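Local coordinates for putative non-ribosomal peptide synthetase (Actinomadura parvosata subsp. kistnae, PDB 6M7L), which is probably a catalytically inactive, condensation-like X-domain of a non-ribosomal peptide synthetase, of the kind that recruits cytochrome P450 enzymes to the carrier-bound peptide, at residues H277-G289 / V457-V470. Residues are numbered along the deposited sequence; the frame is centred on the assembly and turned at random.
Sequences HAALAMLLSRLDG and VGAAPEVRLSQVDV
Arg-286, near the C-terminal end of helix 272-288, reaches into the irregular chain of Leu-465 to Val-468 and grips it by backbone carbonyls. Its side chain bends at chi2 (-84°) and again at chi3 (-67°), which folds the guanidinium over toward these oxygens. Arg-286 NH2 donates to Leu-465 O at 2.7 Å, in the plane of the guanidinium and on a lone pair of the carbonyl. Val-468 O lies at the edge of the same group, 2.7 Å from Arg-286 NH1, and takes weak, strongly bent bonds from both NH1 and NH2. Ser-466 O sits over one face instead, where the angle is too poor for a bond. With an alanine here, Leu-465 O and Val-468 O are likely to lose their shared donor, and the chain between them would probably be freer to shift.

In the two-lobed, chloramphenicol acetyltransferase-like fold of condensation domains, this contact seats the tail that follows helix 440-459 against helix 272-288. Deeper in, Met-282 runs out straight through chi2 and then turns at chi3 (70°), placing its SD 3.9 Å from CG1 of Val-457 and its CE 3.6 Å from CG2 of Val-468; Ile-334 of helix 331-346 also touches this side chain. Leu-465 runs alongside Met-282 but points the other way, its CD1 3.9 Å from Met-282 CB, while its CD2 meets Ser-285 OG at 3.7 Å. That hydroxyl is hydrogen-bonded to Arg-290 O. At the far end, Val-470 lays CG1 crosswise against Leu-283 CD1 (3.8 Å) and Leu-287 CD2 (3.9 Å).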
loop_
_atom_site.group_PDB
_atom_site.type_symbol
_atom_site.label_atom_id
_atom_site.label_comp_id
_atom_site.label_asym_id
_atom_site.label_seq_id
_atom_site.Cartn_x
_atom_site.Cartn_y
_atom_site.Cartn_z
ATOM N N HIS A 277 -13.371 -10.087 -22.366
ATOM C CA HIS A 277 -14.337 -11.160 -22.144
ATOM C C HIS A 277 -14.961 -11.611 -23.459
ATOM O O HIS A 277 -15.038 -12.811 -23.744
ATOM C CB HIS A 277 -15.410 -10.683 -21.161
ATOM C CG HIS A 277 -16.448 -11.709 -20.824
ATOM N ND1 HIS A 277 -16.475 -12.967 -21.386
ATOM C CD2 HIS A 277 -17.500 -11.656 -19.973
ATOM C CE1 HIS A 277 -17.502 -13.643 -20.900
ATOM N NE2 HIS A 277 -18.139 -12.869 -20.039
ATOM N N ALA A 278 -15.404 -10.654 -24.279
ATOM C CA ALA A 278 -16.015 -10.998 -25.559
ATOM C C ALA A 278 -15.011 -11.681 -26.479
ATOM O O ALA A 278 -15.322 -12.698 -27.110
ATOM C CB ALA A 278 -16.592 -9.745 -26.218
ATOM N N ALA A 279 -13.794 -11.135 -26.564
ATOM C CA ALA A 279 -12.768 -11.736 -27.411
ATOM C C ALA A 279 -12.461 -13.162 -26.973
ATOM O O ALA A 279 -12.446 -14.086 -27.794
ATOM C CB ALA A 279 -11.504 -10.879 -27.386
ATOM N N LEU A 280 -12.222 -13.358 -25.674
ATOM C CA LEU A 280 -11.930 -14.693 -25.162
ATOM C C LEU A 280 -13.095 -15.644 -25.407
ATOM O O LEU A 280 -12.891 -16.820 -25.732
ATOM C CB LEU A 280 -11.598 -14.613 -23.670
ATOM C CG LEU A 280 -11.035 -15.853 -22.970
ATOM C CD1 LEU A 280 -9.720 -16.282 -23.601
ATOM C CD2 LEU A 280 -10.852 -15.574 -21.488
ATOM N N ALA A 281 -14.327 -15.146 -25.266
ATOM C CA ALA A 281 -15.499 -15.979 -25.511
ATOM C C ALA A 281 -15.575 -16.427 -26.965
ATOM O O ALA A 281 -16.067 -17.525 -27.251
ATOM C CB ALA A 281 -16.767 -15.222 -25.118
ATOM N N MET A 282 -15.103 -15.595 -27.895
ATOM C CA MET A 282 -15.054 -16.008 -29.293
ATOM C C MET A 282 -13.987 -17.072 -29.511
ATOM O O MET A 282 -14.228 -18.069 -30.200
ATOM C CB MET A 282 -14.791 -14.799 -30.192
ATOM C CG MET A 282 -15.822 -13.694 -30.060
ATOM S SD MET A 282 -15.502 -12.274 -31.126
ATOM C CE MET A 282 -15.845 -12.972 -32.736
ATOM N N LEU A 283 -12.805 -16.876 -28.923
ATOM C CA LEU A 283 -11.711 -17.824 -29.105
ATOM C C LEU A 283 -12.083 -19.201 -28.574
ATOM O O LEU A 283 -11.912 -20.212 -29.263
ATOM C CB LEU A 283 -10.451 -17.303 -28.414
ATOM C CG LEU A 283 -9.206 -18.177 -28.546
ATOM C CD1 LEU A 283 -8.736 -18.225 -29.991
ATOM C CD2 LEU A 283 -8.109 -17.664 -27.638
ATOM N N LEU A 284 -12.591 -19.260 -27.341
ATOM C CA LEU A 284 -12.991 -20.542 -26.773
ATOM C C LEU A 284 -14.144 -21.160 -27.548
ATOM O O LEU A 284 -14.218 -22.388 -27.676
ATOM C CB LEU A 284 -13.374 -20.371 -25.305
ATOM C CG LEU A 284 -12.267 -19.878 -24.374
ATOM C CD1 LEU A 284 -12.739 -19.912 -22.929
ATOM C CD2 LEU A 284 -11.006 -20.708 -24.553
ATOM N N SER A 285 -15.049 -20.331 -28.071
ATOM C CA SER A 285 -16.172 -20.850 -28.843
ATOM C C SER A 285 -15.694 -21.593 -30.081
ATOM O O SER A 285 -16.211 -22.666 -30.409
ATOM C CB SER A 285 -17.108 -19.709 -29.238
ATOM O OG SER A 285 -18.235 -20.189 -29.950
ATOM N N ARG A 286 -14.701 -21.040 -30.779
ATOM C CA ARG A 286 -14.210 -21.670 -31.999
ATOM C C ARG A 286 -13.270 -22.831 -31.694
ATOM O O ARG A 286 -13.277 -23.841 -32.408
ATOM C CB ARG A 286 -13.516 -20.629 -32.876
ATOM C CG ARG A 286 -14.460 -19.578 -33.435
ATOM C CD ARG A 286 -15.140 -20.075 -34.698
ATOM N NE ARG A 286 -14.180 -20.232 -35.785
ATOM C CZ ARG A 286 -13.845 -19.261 -36.628
ATOM N NH1 ARG A 286 -12.958 -19.487 -37.587
ATOM N NH2 ARG A 286 -14.397 -18.061 -36.510
ATOM N N LEU A 287 -12.457 -22.706 -30.643
ATOM C CA LEU A 287 -11.553 -23.789 -30.269
ATOM C C LEU A 287 -12.329 -25.031 -29.852
ATOM O O LEU A 287 -12.014 -26.148 -30.279
ATOM C CB LEU A 287 -10.625 -23.335 -29.142
ATOM C CG LEU A 287 -9.520 -22.347 -29.509
ATOM C CD1 LEU A 287 -8.745 -21.940 -28.266
ATOM C CD2 LEU A 287 -8.594 -22.950 -30.552
ATOM N N ASP A 288 -13.347 -24.856 -29.017
ATOM C CA ASP A 288 -14.137 -25.971 -28.515
ATOM C C ASP A 288 -15.398 -26.223 -29.333
ATOM O O ASP A 288 -16.128 -27.174 -29.037
ATOM C CB ASP A 288 -14.508 -25.726 -27.048
ATOM C CG ASP A 288 -13.304 -25.370 -26.195
ATOM O OD1 ASP A 288 -12.184 -25.818 -26.525
ATOM O OD2 ASP A 288 -13.476 -24.640 -25.196
ATOM N N GLY A 289 -15.668 -25.403 -30.343
ATOM C CA GLY A 289 -16.829 -25.613 -31.197
ATOM C C GLY A 289 -18.155 -25.526 -30.473
ATOM O O GLY A 289 -19.089 -26.269 -30.800
ATOM N N VAL A 457 -10.700 -8.194 -33.861
ATOM C CA VAL A 457 -11.991 -7.620 -33.493
ATOM C C VAL A 457 -11.854 -6.145 -33.143
ATOM O O VAL A 457 -12.817 -5.379 -33.267
ATOM C CB VAL A 457 -12.632 -8.416 -32.341
ATOM C CG1 VAL A 457 -12.867 -9.863 -32.757
ATOM C CG2 VAL A 457 -11.771 -8.339 -31.088
ATOM N N GLY A 458 -10.672 -5.717 -32.698
ATOM C CA GLY A 458 -10.461 -4.298 -32.460
ATOM C C GLY A 458 -10.479 -3.495 -33.746
ATOM O O GLY A 458 -11.103 -2.433 -33.817
ATOM N N ALA A 459 -9.812 -4.001 -34.785
ATOM C CA ALA A 459 -9.755 -3.330 -36.076
ATOM C C ALA A 459 -10.991 -3.572 -36.933
ATOM O O ALA A 459 -11.148 -2.901 -37.959
ATOM C CB ALA A 459 -8.507 -3.774 -36.843
ATOM N N ALA A 460 -11.860 -4.503 -36.550
ATOM C CA ALA A 460 -13.091 -4.776 -37.295
ATOM C C ALA A 460 -14.135 -5.327 -36.338
ATOM O O ALA A 460 -14.405 -6.533 -36.307
ATOM C CB ALA A 460 -12.839 -5.749 -38.447
ATOM N N PRO A 461 -14.756 -4.458 -35.533
ATOM C CA PRO A 461 -15.706 -4.941 -34.514
ATOM C C PRO A 461 -16.971 -5.569 -35.081
ATOM O O PRO A 461 -17.716 -6.198 -34.317
ATOM C CB PRO A 461 -16.032 -3.673 -33.713
ATOM C CG PRO A 461 -14.895 -2.740 -33.985
ATOM C CD PRO A 461 -14.497 -3.015 -35.400
ATOM N N GLU A 462 -17.242 -5.426 -36.376
ATOM C CA GLU A 462 -18.421 -6.031 -36.981
ATOM C C GLU A 462 -18.192 -7.477 -37.402
ATOM O O GLU A 462 -19.116 -8.106 -37.928
ATOM C CB GLU A 462 -18.882 -5.209 -38.191
ATOM C CG GLU A 462 -18.052 -5.408 -39.455
ATOM C CD GLU A 462 -16.738 -4.655 -39.428
ATOM O OE1 GLU A 462 -16.539 -3.828 -38.513
ATOM O OE2 GLU A 462 -15.903 -4.888 -40.329
ATOM N N VAL A 463 -16.988 -8.015 -37.181
ATOM C CA VAL A 463 -16.692 -9.382 -37.595
ATOM C C VAL A 463 -17.598 -10.349 -36.847
ATOM O O VAL A 463 -17.761 -10.262 -35.624
ATOM C CB VAL A 463 -15.204 -9.699 -37.371
ATOM C CG1 VAL A 463 -14.825 -9.571 -35.898
ATOM C CG2 VAL A 463 -14.871 -11.087 -37.886
ATOM N N ARG A 464 -18.216 -11.261 -37.588
ATOM C CA ARG A 464 -19.069 -12.260 -36.969
ATOM C C ARG A 464 -18.220 -13.313 -36.259
ATOM O O ARG A 464 -17.004 -13.407 -36.448
ATOM C CB ARG A 464 -19.972 -12.920 -38.011
ATOM C CG ARG A 464 -21.089 -12.035 -38.548
ATOM C CD ARG A 464 -22.228 -12.890 -39.091
ATOM N NE ARG A 464 -23.238 -12.110 -39.802
ATOM C CZ ARG A 464 -23.395 -12.116 -41.123
ATOM N NH1 ARG A 464 -22.608 -12.865 -41.884
ATOM N NH2 ARG A 464 -24.342 -11.376 -41.684
ATOM N N LEU A 465 -18.886 -14.113 -35.423
ATOM C CA LEU A 465 -18.195 -15.187 -34.717
ATOM C C LEU A 465 -17.626 -16.218 -35.682
ATOM O O LEU A 465 -16.559 -16.788 -35.424
ATOM C CB LEU A 465 -19.149 -15.855 -33.724
ATOM C CG LEU A 465 -18.678 -17.133 -33.024
ATOM C CD1 LEU A 465 -17.443 -16.868 -32.178
ATOM C CD2 LEU A 465 -19.797 -17.726 -32.179
ATOM N N SER A 466 -18.311 -16.458 -36.802
ATOM C CA SER A 466 -17.885 -17.496 -37.736
ATOM C C SER A 466 -16.691 -17.057 -38.575
ATOM O O SER A 466 -15.782 -17.855 -38.826
ATOM C CB SER A 466 -19.046 -17.887 -38.647
ATOM O OG SER A 466 -19.421 -16.805 -39.480
ATOM N N GLN A 467 -16.676 -15.802 -39.020
ATOM C CA GLN A 467 -15.646 -15.303 -39.921
ATOM C C GLN A 467 -14.414 -14.781 -39.186
ATOM O O GLN A 467 -13.675 -13.959 -39.740
ATOM C CB GLN A 467 -16.223 -14.209 -40.824
ATOM C CG GLN A 467 -16.893 -13.071 -40.073
ATOM C CD GLN A 467 -17.371 -11.964 -40.993
ATOM O OE1 GLN A 467 -17.527 -10.816 -40.573
ATOM N NE2 GLN A 467 -17.605 -12.302 -42.255
ATOM N N VAL A 468 -14.173 -15.243 -37.971
ATOM C CA VAL A 468 -13.030 -14.796 -37.183
ATOM C C VAL A 468 -11.869 -15.756 -37.403
ATOM O O VAL A 468 -12.058 -16.949 -37.663
ATOM C CB VAL A 468 -13.423 -14.665 -35.695
ATOM C CG1 VAL A 468 -12.582 -15.574 -34.809
ATOM C CG2 VAL A 468 -13.320 -13.215 -35.259
ATOM N N ASP A 469 -10.649 -15.227 -37.315
ATOM C CA ASP A 469 -9.443 -15.962 -37.701
ATOM C C ASP A 469 -8.903 -16.722 -36.492
ATOM O O ASP A 469 -8.207 -16.155 -35.646
ATOM C CB ASP A 469 -8.402 -15.001 -38.265
ATOM C CG ASP A 469 -7.339 -15.700 -39.088
ATOM O OD1 ASP A 469 -6.988 -16.854 -38.766
ATOM O OD2 ASP A 469 -6.852 -15.090 -40.064
ATOM N N VAL A 470 -9.221 -18.013 -36.414
ATOM C CA VAL A 470 -8.662 -18.902 -35.396
ATOM C C VAL A 470 -8.250 -20.212 -36.059
ATOM O O VAL A 470 -9.093 -21.104 -36.240
ATOM C CB VAL A 470 -9.658 -19.160 -34.252
ATOM C CG1 VAL A 470 -9.063 -20.136 -33.244
ATOM C CG2 VAL A 470 -10.039 -17.862 -33.559
#